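Agap007691-pb (Anopheles gambiae, PDB 5C98) belongs to the serpin family and is of unknown function, though it may inhibit serine endopeptidases as many of its relatives do. Local coordinates at residues 16-21 with 361-366; 26-31 with 41-46; 173-178 with 321-326. One frame throughout, in Å; residues are numbered along the deposited sequence.

Interaction 1. Residues 16-21 with 361-366; sequences AIVAAN and TMDGNV
Asn21 and Asn365 cross at about a right angle where helix 15-32, the N-terminal helix of this serpin fold, meets the turn of the antiparallel hairpin made by strands 354-360 and 366-372. Their amide planes stand 64° apart, so the two groups do not pair flat against each other. Asn21 ND2 reaches Asn365 OD1 at 2.8 Å from above the carbonyl plane of that amide, and it also donates to the backbone oxygen of the next residue, Val366 O, at 3.1 Å. The second acceptor lies in the amide plane of Asn21, the first somewhat tilted from it. With ND2 giving hydrogen bonds to two acceptors, the rotation of the Asn21 amide is well fixed. Asn22 strengthens the tie through its own side chain, which bonds to Gly364 O and Val366 N.

Almost one helical turn earlier, Val18 sets its two methyls against the turn. Val18 CG1 lies 3.6 Å from Asn365 OD1 and equally close to Asp363 O, while Val18 CG2 faces Asp363 OD2 at 3.7 Å. Asp363 holds the turn itself in shape. With CG between the backbone N and the carbonyl carbon (chi1 58°), its carboxylate reaches forward over the turn; OD2 forms a salt bridge with Arg360, and Asp363 OD1 closes an Asx turn, accepting from Asn365 N at 2.9 Å, met from above the carboxylate plane.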
loop_
_atom_site.group_PDB
_atom_site.type_symbol
_atom_site.label_atom_id
_atom_site.label_comp_id
_atom_site.label_asym_id
_atom_site.label_seq_id
_atom_site.Cartn_x
_atom_site.Cartn_y
_atom_site.Cartn_z
ATOM N N ALA A 16 1.530 15.382 13.390
ATOM C CA ALA A 16 1.486 16.053 12.098
ATOM C C ALA A 16 1.836 15.102 10.962
ATOM O O ALA A 16 1.248 15.195 9.883
ATOM C CB ALA A 16 2.452 17.235 12.096
ATOM N N ILE A 17 2.817 14.217 11.163
ATOM C CA ILE A 17 3.182 13.247 10.128
ATOM C C ILE A 17 1.998 12.339 9.815
ATOM O O ILE A 17 1.691 12.076 8.649
ATOM C CB ILE A 17 4.410 12.426 10.571
ATOM C CG1 ILE A 17 5.666 13.299 10.559
ATOM C CG2 ILE A 17 4.617 11.226 9.665
ATOM C CD1 ILE A 17 6.828 12.741 11.391
ATOM N N VAL A 18 1.326 11.827 10.855
ATOM C CA VAL A 18 0.180 10.938 10.639
ATOM C C VAL A 18 -0.953 11.671 9.947
ATOM O O VAL A 18 -1.595 11.136 9.031
ATOM C CB VAL A 18 -0.286 10.301 11.961
ATOM C CG1 VAL A 18 -1.620 9.552 11.765
ATOM C CG2 VAL A 18 0.761 9.379 12.491
ATOM N N ALA A 19 -1.262 12.877 10.407
ATOM C CA ALA A 19 -2.337 13.623 9.768
ATOM C C ALA A 19 -2.039 13.847 8.292
ATOM O O ALA A 19 -2.926 13.707 7.438
ATOM C CB ALA A 19 -2.546 14.949 10.484
ATOM N N ALA A 20 -0.795 14.181 7.970
ATOM C CA ALA A 20 -0.441 14.478 6.595
ATOM C C ALA A 20 -0.441 13.204 5.769
ATOM O O ALA A 20 -0.927 13.191 4.631
ATOM C CB ALA A 20 0.915 15.166 6.520
ATOM N N ASN A 21 0.032 12.111 6.355
ATOM C CA ASN A 21 0.034 10.850 5.632
ATOM C C ASN A 21 -1.376 10.379 5.339
ATOM O O ASN A 21 -1.647 9.895 4.245
ATOM C CB ASN A 21 0.803 9.756 6.359
ATOM C CG ASN A 21 0.633 8.427 5.672
ATOM O OD1 ASN A 21 1.050 8.253 4.528
ATOM N ND2 ASN A 21 -0.032 7.498 6.335
ATOM N N THR A 361 -2.928 0.730 15.208
ATOM C CA THR A 361 -3.993 1.052 16.159
ATOM C C THR A 361 -3.609 2.217 17.077
ATOM O O THR A 361 -4.479 3.009 17.468
ATOM C CB THR A 361 -4.417 -0.183 16.973
ATOM O OG1 THR A 361 -3.340 -0.676 17.783
ATOM C CG2 THR A 361 -4.874 -1.297 16.060
ATOM N N MET A 362 -2.324 2.360 17.390
ATOM C CA MET A 362 -1.893 3.342 18.384
ATOM C C MET A 362 -2.175 4.770 17.935
ATOM O O MET A 362 -2.606 5.605 18.741
ATOM C CB MET A 362 -0.403 3.158 18.661
ATOM C CG MET A 362 0.171 4.116 19.693
ATOM S SD MET A 362 0.038 3.465 21.368
ATOM C CE MET A 362 1.441 2.351 21.409
ATOM N N ASP A 363 -1.942 5.077 16.655
ATOM C CA ASP A 363 -2.021 6.452 16.163
ATOM C C ASP A 363 -2.986 6.635 14.991
ATOM O O ASP A 363 -3.158 7.770 14.525
ATOM C CB ASP A 363 -0.622 6.971 15.779
ATOM C CG ASP A 363 0.055 6.115 14.716
ATOM O OD1 ASP A 363 -0.641 5.276 14.136
ATOM O OD2 ASP A 363 1.276 6.281 14.454
ATOM N N GLY A 364 -3.628 5.571 14.511
ATOM C CA GLY A 364 -4.530 5.683 13.388
ATOM C C GLY A 364 -3.868 5.884 12.041
ATOM O O GLY A 364 -4.543 6.234 11.065
ATOM N N ASN A 365 -2.557 5.712 11.945
ATOM C CA ASN A 365 -1.900 5.945 10.672
ATOM C C ASN A 365 -2.283 4.850 9.693
ATOM O O ASN A 365 -2.207 3.666 10.016
ATOM C CB ASN A 365 -0.392 5.954 10.850
ATOM C CG ASN A 365 0.324 6.618 9.708
ATOM O OD1 ASN A 365 -0.172 7.561 9.123
ATOM N ND2 ASN A 365 1.503 6.101 9.367
ATOM N N VAL A 366 -2.654 5.250 8.483
ATOM C CA VAL A 366 -3.062 4.316 7.444
ATOM C C VAL A 366 -1.835 3.814 6.696
ATOM O O VAL A 366 -1.085 4.600 6.112
ATOM C CB VAL A 366 -4.064 4.950 6.477
ATOM C CG1 VAL A 366 -4.423 3.955 5.358
ATOM C CG2 VAL A 366 -5.316 5.450 7.233
#

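Interaction 2. Residues 26-31 with 41-46; sequences LEYFKA and VSPYHV
The Tyr28 ring carries Pro43 over one face. Pro43 CG comes to 3.5 Å from Tyr28 CD1, and Pro43 CB sits above the inner end of the ring, 4.0 Å from Tyr28 CG. Two valines approach the same ring obliquely. Val41 CB lies 4.2 Å from Tyr28 CE1, and Val46 CG2 meets the phenol end, 3.7 Å from Tyr28 OH. Phe29, the next residue along, has a smaller share: its CD1 takes Val41 CG2 at 4.0 Å, again obliquely. Val41 therefore stands between two aromatic rings, its CB at one and a methyl at the other.

The tyrosine can span so many partners because its CG is anti to the backbone N (chi1 -174°), which carries the ring out from helix 15-32 across the start of helix 43-51. These are the first two helices of the serpin fold, and here they pack through a buried, largely apolar interface, part of whose surface comes from Val41 at the end of strand 39-41. Helix 289-295 joins in, with Pro289 touching both Tyr28 and Val46. Val369 of strand 366-372 touches Phe29 and Val41, and its backbone is hydrogen-bonded to that of Val41.

Pro43 begins the second helix, and Ser42 just before it is the N-cap. Ser42 OG accepts from His45 N at 3.2 Å, a capping bond, and its side chain points away from Tyr28 and Phe29. The same hydroxyl also bonds to Leu367 O, while Val46 N is held by Ser42 O at 3.0 Å in the opening turn that presents Val46 to the tyrosine.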
loop_
_atom_site.group_PDB
_atom_site.type_symbol
_atom_site.label_atom_id
_atom_site.label_comp_id
_atom_site.label_asym_id
_atom_site.label_seq_id
_atom_site.Cartn_x
_atom_site.Cartn_y
_atom_site.Cartn_z
ATOM N N LEU A 26 -5.508 9.043 1.325
ATOM C CA LEU A 26 -6.848 9.017 0.752
ATOM C C LEU A 26 -6.885 9.698 -0.607
ATOM O O LEU A 26 -7.586 9.227 -1.506
ATOM C CB LEU A 26 -7.847 9.630 1.735
ATOM C CG LEU A 26 -7.989 8.858 3.048
ATOM C CD1 LEU A 26 -8.961 9.643 3.942
ATOM C CD2 LEU A 26 -8.401 7.391 2.865
ATOM N N GLU A 27 -6.129 10.794 -0.792
ATOM C CA GLU A 27 -6.057 11.421 -2.110
ATOM C C GLU A 27 -5.435 10.483 -3.130
ATOM O O GLU A 27 -5.916 10.363 -4.261
ATOM C CB GLU A 27 -5.221 12.697 -2.028
ATOM C CG GLU A 27 -5.939 13.852 -1.333
ATOM C CD GLU A 27 -5.026 15.011 -1.012
ATOM O OE1 GLU A 27 -3.790 14.809 -0.918
ATOM O OE2 GLU A 27 -5.556 16.131 -0.833
ATOM N N TYR A 28 -4.353 9.813 -2.751
ATOM C CA TYR A 28 -3.701 8.876 -3.652
ATOM C C TYR A 28 -4.644 7.739 -4.026
ATOM O O TYR A 28 -4.731 7.341 -5.192
ATOM C CB TYR A 28 -2.474 8.333 -2.935
ATOM C CG TYR A 28 -1.552 7.445 -3.745
ATOM C CD1 TYR A 28 -1.855 6.120 -3.995
ATOM C CD2 TYR A 28 -0.329 7.921 -4.188
ATOM C CE1 TYR A 28 -0.978 5.302 -4.679
ATOM C CE2 TYR A 28 0.541 7.110 -4.880
ATOM C CZ TYR A 28 0.221 5.825 -5.123
ATOM O OH TYR A 28 1.106 4.985 -5.795
ATOM N N PHE A 29 -5.332 7.178 -3.038
ATOM C CA PHE A 29 -6.244 6.078 -3.338
ATOM C C PHE A 29 -7.353 6.515 -4.285
ATOM O O PHE A 29 -7.706 5.772 -5.202
ATOM C CB PHE A 29 -6.817 5.465 -2.059
ATOM C CG PHE A 29 -7.655 4.250 -2.315
ATOM C CD1 PHE A 29 -7.126 3.167 -2.989
ATOM C CD2 PHE A 29 -8.973 4.196 -1.941
ATOM C CE1 PHE A 29 -7.890 2.055 -3.261
ATOM C CE2 PHE A 29 -9.711 3.054 -2.209
ATOM C CZ PHE A 29 -9.155 2.016 -2.866
ATOM N N LYS A 30 -7.909 7.711 -4.089
ATOM C CA LYS A 30 -8.928 8.205 -5.012
ATOM C C LYS A 30 -8.385 8.310 -6.423
ATOM O O LYS A 30 -9.127 8.129 -7.392
ATOM C CB LYS A 30 -9.423 9.595 -4.579
ATOM C CG LYS A 30 -10.258 9.541 -3.359
ATOM C CD LYS A 30 -10.576 10.916 -2.792
ATOM C CE LYS A 30 -10.886 10.738 -1.317
ATOM N NZ LYS A 30 -11.588 11.909 -0.802
ATOM N N ALA A 31 -7.105 8.638 -6.568
ATOM C CA ALA A 31 -6.508 8.773 -7.890
ATOM C C ALA A 31 -6.240 7.433 -8.547
ATOM O O ALA A 31 -6.145 7.380 -9.777
ATOM C CB ALA A 31 -5.185 9.541 -7.786
ATOM N N VAL A 41 -2.838 -0.543 -2.058
ATOM C CA VAL A 41 -1.694 0.349 -2.196
ATOM C C VAL A 41 -1.230 0.799 -0.815
ATOM O O VAL A 41 -1.985 0.786 0.159
ATOM C CB VAL A 41 -1.983 1.578 -3.092
ATOM C CG1 VAL A 41 -2.143 1.147 -4.549
ATOM C CG2 VAL A 41 -3.230 2.339 -2.616
ATOM N N SER A 42 0.025 1.244 -0.725
ATOM C CA SER A 42 0.557 1.850 0.491
ATOM C C SER A 42 1.175 3.181 0.121
ATOM O O SER A 42 2.375 3.268 -0.162
ATOM C CB SER A 42 1.593 0.933 1.127
ATOM O OG SER A 42 2.174 1.565 2.234
ATOM N N PRO A 43 0.378 4.236 0.097
ATOM C CA PRO A 43 0.947 5.570 -0.141
ATOM C C PRO A 43 2.013 5.928 0.873
ATOM O O PRO A 43 2.955 6.658 0.552
ATOM C CB PRO A 43 -0.288 6.476 -0.073
ATOM C CG PRO A 43 -1.431 5.538 -0.519
ATOM C CD PRO A 43 -1.095 4.263 0.140
ATOM N N TYR A 44 1.867 5.470 2.108
ATOM C CA TYR A 44 2.873 5.750 3.121
ATOM C C TYR A 44 4.215 5.206 2.689
ATOM O O TYR A 44 5.236 5.892 2.833
ATOM C CB TYR A 44 2.449 5.133 4.454
ATOM C CG TYR A 44 3.294 5.498 5.678
ATOM C CD1 TYR A 44 3.699 6.806 5.898
ATOM C CD2 TYR A 44 3.588 4.549 6.634
ATOM C CE1 TYR A 44 4.406 7.151 7.034
ATOM C CE2 TYR A 44 4.313 4.891 7.777
ATOM C CZ TYR A 44 4.700 6.179 7.950
ATOM O OH TYR A 44 5.398 6.550 9.078
ATOM N N HIS A 45 4.260 3.961 2.177
ATOM C CA HIS A 45 5.549 3.451 1.739
ATOM C C HIS A 45 6.012 4.092 0.431
ATOM O O HIS A 45 7.222 4.201 0.200
ATOM C CB HIS A 45 5.568 1.950 1.681
ATOM C CG HIS A 45 6.949 1.405 1.668
ATOM N ND1 HIS A 45 7.454 0.674 0.621
ATOM C CD2 HIS A 45 7.928 1.490 2.588
ATOM C CE1 HIS A 45 8.707 0.342 0.895
ATOM N NE2 HIS A 45 9.021 0.836 2.080
ATOM N N VAL A 46 5.086 4.529 -0.428
ATOM C CA VAL A 46 5.475 5.343 -1.583
ATOM C C VAL A 46 6.281 6.545 -1.101
ATOM O O VAL A 46 7.367 6.835 -1.609
ATOM C CB VAL A 46 4.231 5.747 -2.401
ATOM C CG1 VAL A 46 4.521 6.884 -3.383
ATOM C CG2 VAL A 46 3.617 4.561 -3.125
#

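Interaction 3. Residues 173-178 with 321-326; sequences SGVSVL and FIQHCY
Ser173 and Tyr326, near opposite ends of a parallel strand pair, lose the most surface here, and Val175 comes next. Ser173 OG receives Gln323 NE2 at 2.9 Å along an almost perfectly straight bond (179° at the hydrogen), with the hydroxyl oxygen in the plane of the glutamine amide. The extended Gln323 chain lays its CG alongside Ser173 on the way. The same OG bonds to His45 ND1, so this buried hydroxyl is held from two directions. Ser173 CB meets the edge of the Phe321 ring, 3.7 Å from CE1.

On the other face of the sheet, Tyr326 rests its CB against Ser176 OG at 3.6 Å; that hydroxyl has its hydrogen bond with Thr149 O. With CG anti to the backbone N (chi1 173°), the tyrosine ring is carried toward the end of strand 169-177, where the Leu178 and Tyr326 side chains cross at about a right angle, Leu178 CD2 lying 3.9 Å from Tyr326 CD2. Val175 lies on the Ser173 face and sets its CB 4.0 Å from Cys325 SG.

Between these side chains the backbones run nearly parallel, 6° apart, tied by five hydrogen bonds from Ser173 N to Ile322 O at one end through to Val177 N and Tyr326 O at the other. In serpins these are the two central strands of sheet A, between which an inserting reactive loop would enter; their direct pairing marks a closed, uninserted sheet. Strand 95-104 flanks the pair beside strand 169-177, strand 270-287 flanks it beside strand 320-328, and helix 43-51 covers the face bearing Ser173, Val175 and Gln323.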
loop_
_atom_site.group_PDB
_atom_site.type_symbol
_atom_site.label_atom_id
_atom_site.label_comp_id
_atom_site.label_asym_id
_atom_site.label_seq_id
_atom_site.Cartn_x
_atom_site.Cartn_y
_atom_site.Cartn_z
ATOM N N SER A 173 8.588 -0.917 -4.357
ATOM C CA SER A 173 8.061 -0.974 -3.000
ATOM C C SER A 173 7.182 -2.201 -2.886
ATOM O O SER A 173 6.270 -2.381 -3.696
ATOM C CB SER A 173 7.195 0.257 -2.744
ATOM O OG SER A 173 6.321 0.015 -1.642
ATOM N N GLY A 174 7.433 -3.027 -1.887
ATOM C CA GLY A 174 6.533 -4.110 -1.536
ATOM C C GLY A 174 5.983 -3.906 -0.142
ATOM O O GLY A 174 6.780 -3.756 0.789
ATOM N N VAL A 175 4.658 -3.944 0.048
ATOM C CA VAL A 175 4.047 -3.850 1.376
ATOM C C VAL A 175 3.076 -5.016 1.541
ATOM O O VAL A 175 2.050 -5.076 0.853
ATOM C CB VAL A 175 3.343 -2.524 1.629
ATOM C CG1 VAL A 175 2.693 -2.513 3.010
ATOM C CG2 VAL A 175 4.375 -1.391 1.487
ATOM N N SER A 176 3.393 -5.914 2.456
ATOM C CA SER A 176 2.624 -7.124 2.694
ATOM C C SER A 176 2.177 -7.157 4.133
ATOM O O SER A 176 3.001 -7.110 5.045
ATOM C CB SER A 176 3.439 -8.376 2.384
ATOM O OG SER A 176 3.807 -8.341 1.025
ATOM N N VAL A 177 0.873 -7.255 4.334
ATOM C CA VAL A 177 0.310 -7.452 5.661
ATOM C C VAL A 177 0.188 -8.956 5.859
ATOM O O VAL A 177 -0.547 -9.617 5.120
ATOM C CB VAL A 177 -1.058 -6.767 5.777
ATOM C CG1 VAL A 177 -1.701 -7.090 7.141
ATOM C CG2 VAL A 177 -0.906 -5.283 5.530
ATOM N N LEU A 178 0.906 -9.487 6.837
ATOM C CA LEU A 178 1.039 -10.922 7.038
ATOM C C LEU A 178 0.429 -11.423 8.343
ATOM O O LEU A 178 0.221 -12.632 8.483
ATOM C CB LEU A 178 2.520 -11.321 6.969
ATOM C CG LEU A 178 3.227 -10.859 5.692
ATOM C CD1 LEU A 178 4.736 -11.049 5.808
ATOM C CD2 LEU A 178 2.670 -11.586 4.481
ATOM N N PHE A 321 8.705 3.529 -10.962
ATOM C CA PHE A 321 8.442 3.214 -9.553
ATOM C C PHE A 321 7.213 2.326 -9.551
ATOM O O PHE A 321 6.124 2.794 -9.893
ATOM C CB PHE A 321 8.215 4.497 -8.745
ATOM C CG PHE A 321 8.037 4.283 -7.254
ATOM C CD1 PHE A 321 8.249 3.039 -6.670
ATOM C CD2 PHE A 321 7.654 5.334 -6.438
ATOM C CE1 PHE A 321 8.084 2.847 -5.281
ATOM C CE2 PHE A 321 7.479 5.132 -5.069
ATOM C CZ PHE A 321 7.698 3.901 -4.507
ATOM N N ILE A 322 7.385 1.053 -9.206
ATOM C CA ILE A 322 6.316 0.069 -9.128
ATOM C C ILE A 322 6.149 -0.365 -7.681
ATOM O O ILE A 322 7.138 -0.606 -6.980
ATOM C CB ILE A 322 6.622 -1.156 -10.016
ATOM C CG1 ILE A 322 6.723 -0.746 -11.494
ATOM C CG2 ILE A 322 5.572 -2.231 -9.829
ATOM C CD1 ILE A 322 5.477 -0.146 -12.083
ATOM N N GLN A 323 4.900 -0.509 -7.264
ATOM C CA GLN A 323 4.548 -1.046 -5.956
ATOM C C GLN A 323 3.735 -2.320 -6.114
ATOM O O GLN A 323 2.949 -2.466 -7.050
ATOM C CB GLN A 323 3.747 -0.048 -5.128
ATOM C CG GLN A 323 3.414 -0.504 -3.734
ATOM C CD GLN A 323 2.846 0.606 -2.873
ATOM O OE1 GLN A 323 1.704 1.038 -3.045
ATOM N NE2 GLN A 323 3.648 1.085 -1.936
ATOM N N HIS A 324 3.917 -3.261 -5.186
ATOM C CA HIS A 324 3.128 -4.484 -5.143
ATOM C C HIS A 324 2.756 -4.744 -3.700
ATOM O O HIS A 324 3.624 -4.744 -2.819
ATOM C CB HIS A 324 3.933 -5.658 -5.717
ATOM C CG HIS A 324 3.107 -6.704 -6.393
ATOM N ND1 HIS A 324 3.493 -7.299 -7.578
ATOM C CD2 HIS A 324 1.944 -7.299 -6.042
ATOM C CE1 HIS A 324 2.601 -8.204 -7.927
ATOM N NE2 HIS A 324 1.644 -8.227 -7.014
ATOM N N CYS A 325 1.462 -4.883 -3.447
ATOM C CA CYS A 325 0.954 -5.024 -2.099
ATOM C C CYS A 325 0.190 -6.322 -1.956
ATOM O O CYS A 325 -0.395 -6.827 -2.916
ATOM C CB CYS A 325 0.018 -3.887 -1.751
ATOM S SG CYS A 325 0.877 -2.286 -1.525
ATOM N N TYR A 326 0.168 -6.832 -0.734
ATOM C CA TYR A 326 -0.504 -8.075 -0.405
ATOM C C TYR A 326 -1.232 -7.945 0.925
ATOM O O TYR A 326 -0.711 -7.345 1.871
ATOM C CB TYR A 326 0.527 -9.193 -0.271
ATOM C CG TYR A 326 -0.026 -10.527 0.236
ATOM C CD1 TYR A 326 -0.675 -11.399 -0.617
ATOM C CD2 TYR A 326 0.096 -10.882 1.571
ATOM C CE1 TYR A 326 -1.205 -12.635 -0.148
ATOM C CE2 TYR A 326 -0.424 -12.099 2.052
ATOM C CZ TYR A 326 -1.044 -12.970 1.187
ATOM O OH TYR A 326 -1.549 -14.192 1.647
#

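How the interactions relate
Interactions 1 and 2 both hold helix 15-32, the first near its partly exposed start, the second farther along in the buried interior. They touch through Tyr44, which packs on Asn21 and Asn365. Interaction 1 joins an amide grip on a turn to valine packing, interaction 2 relies on packing round an aromatic ring, and interaction 3 on a backbone ladder with a polar side-chain pair. Interactions 2 and 3, both core, meet at the start of helix 43-51, in the region known in serpins as the shutter: beside the His45–Ser173 tie, Ser42 N lies 2.9 Å from Gln323 OE1, a probable hydrogen bond. Interactions 1 and 3 do not touch, their nearest atoms about 9 Å apart.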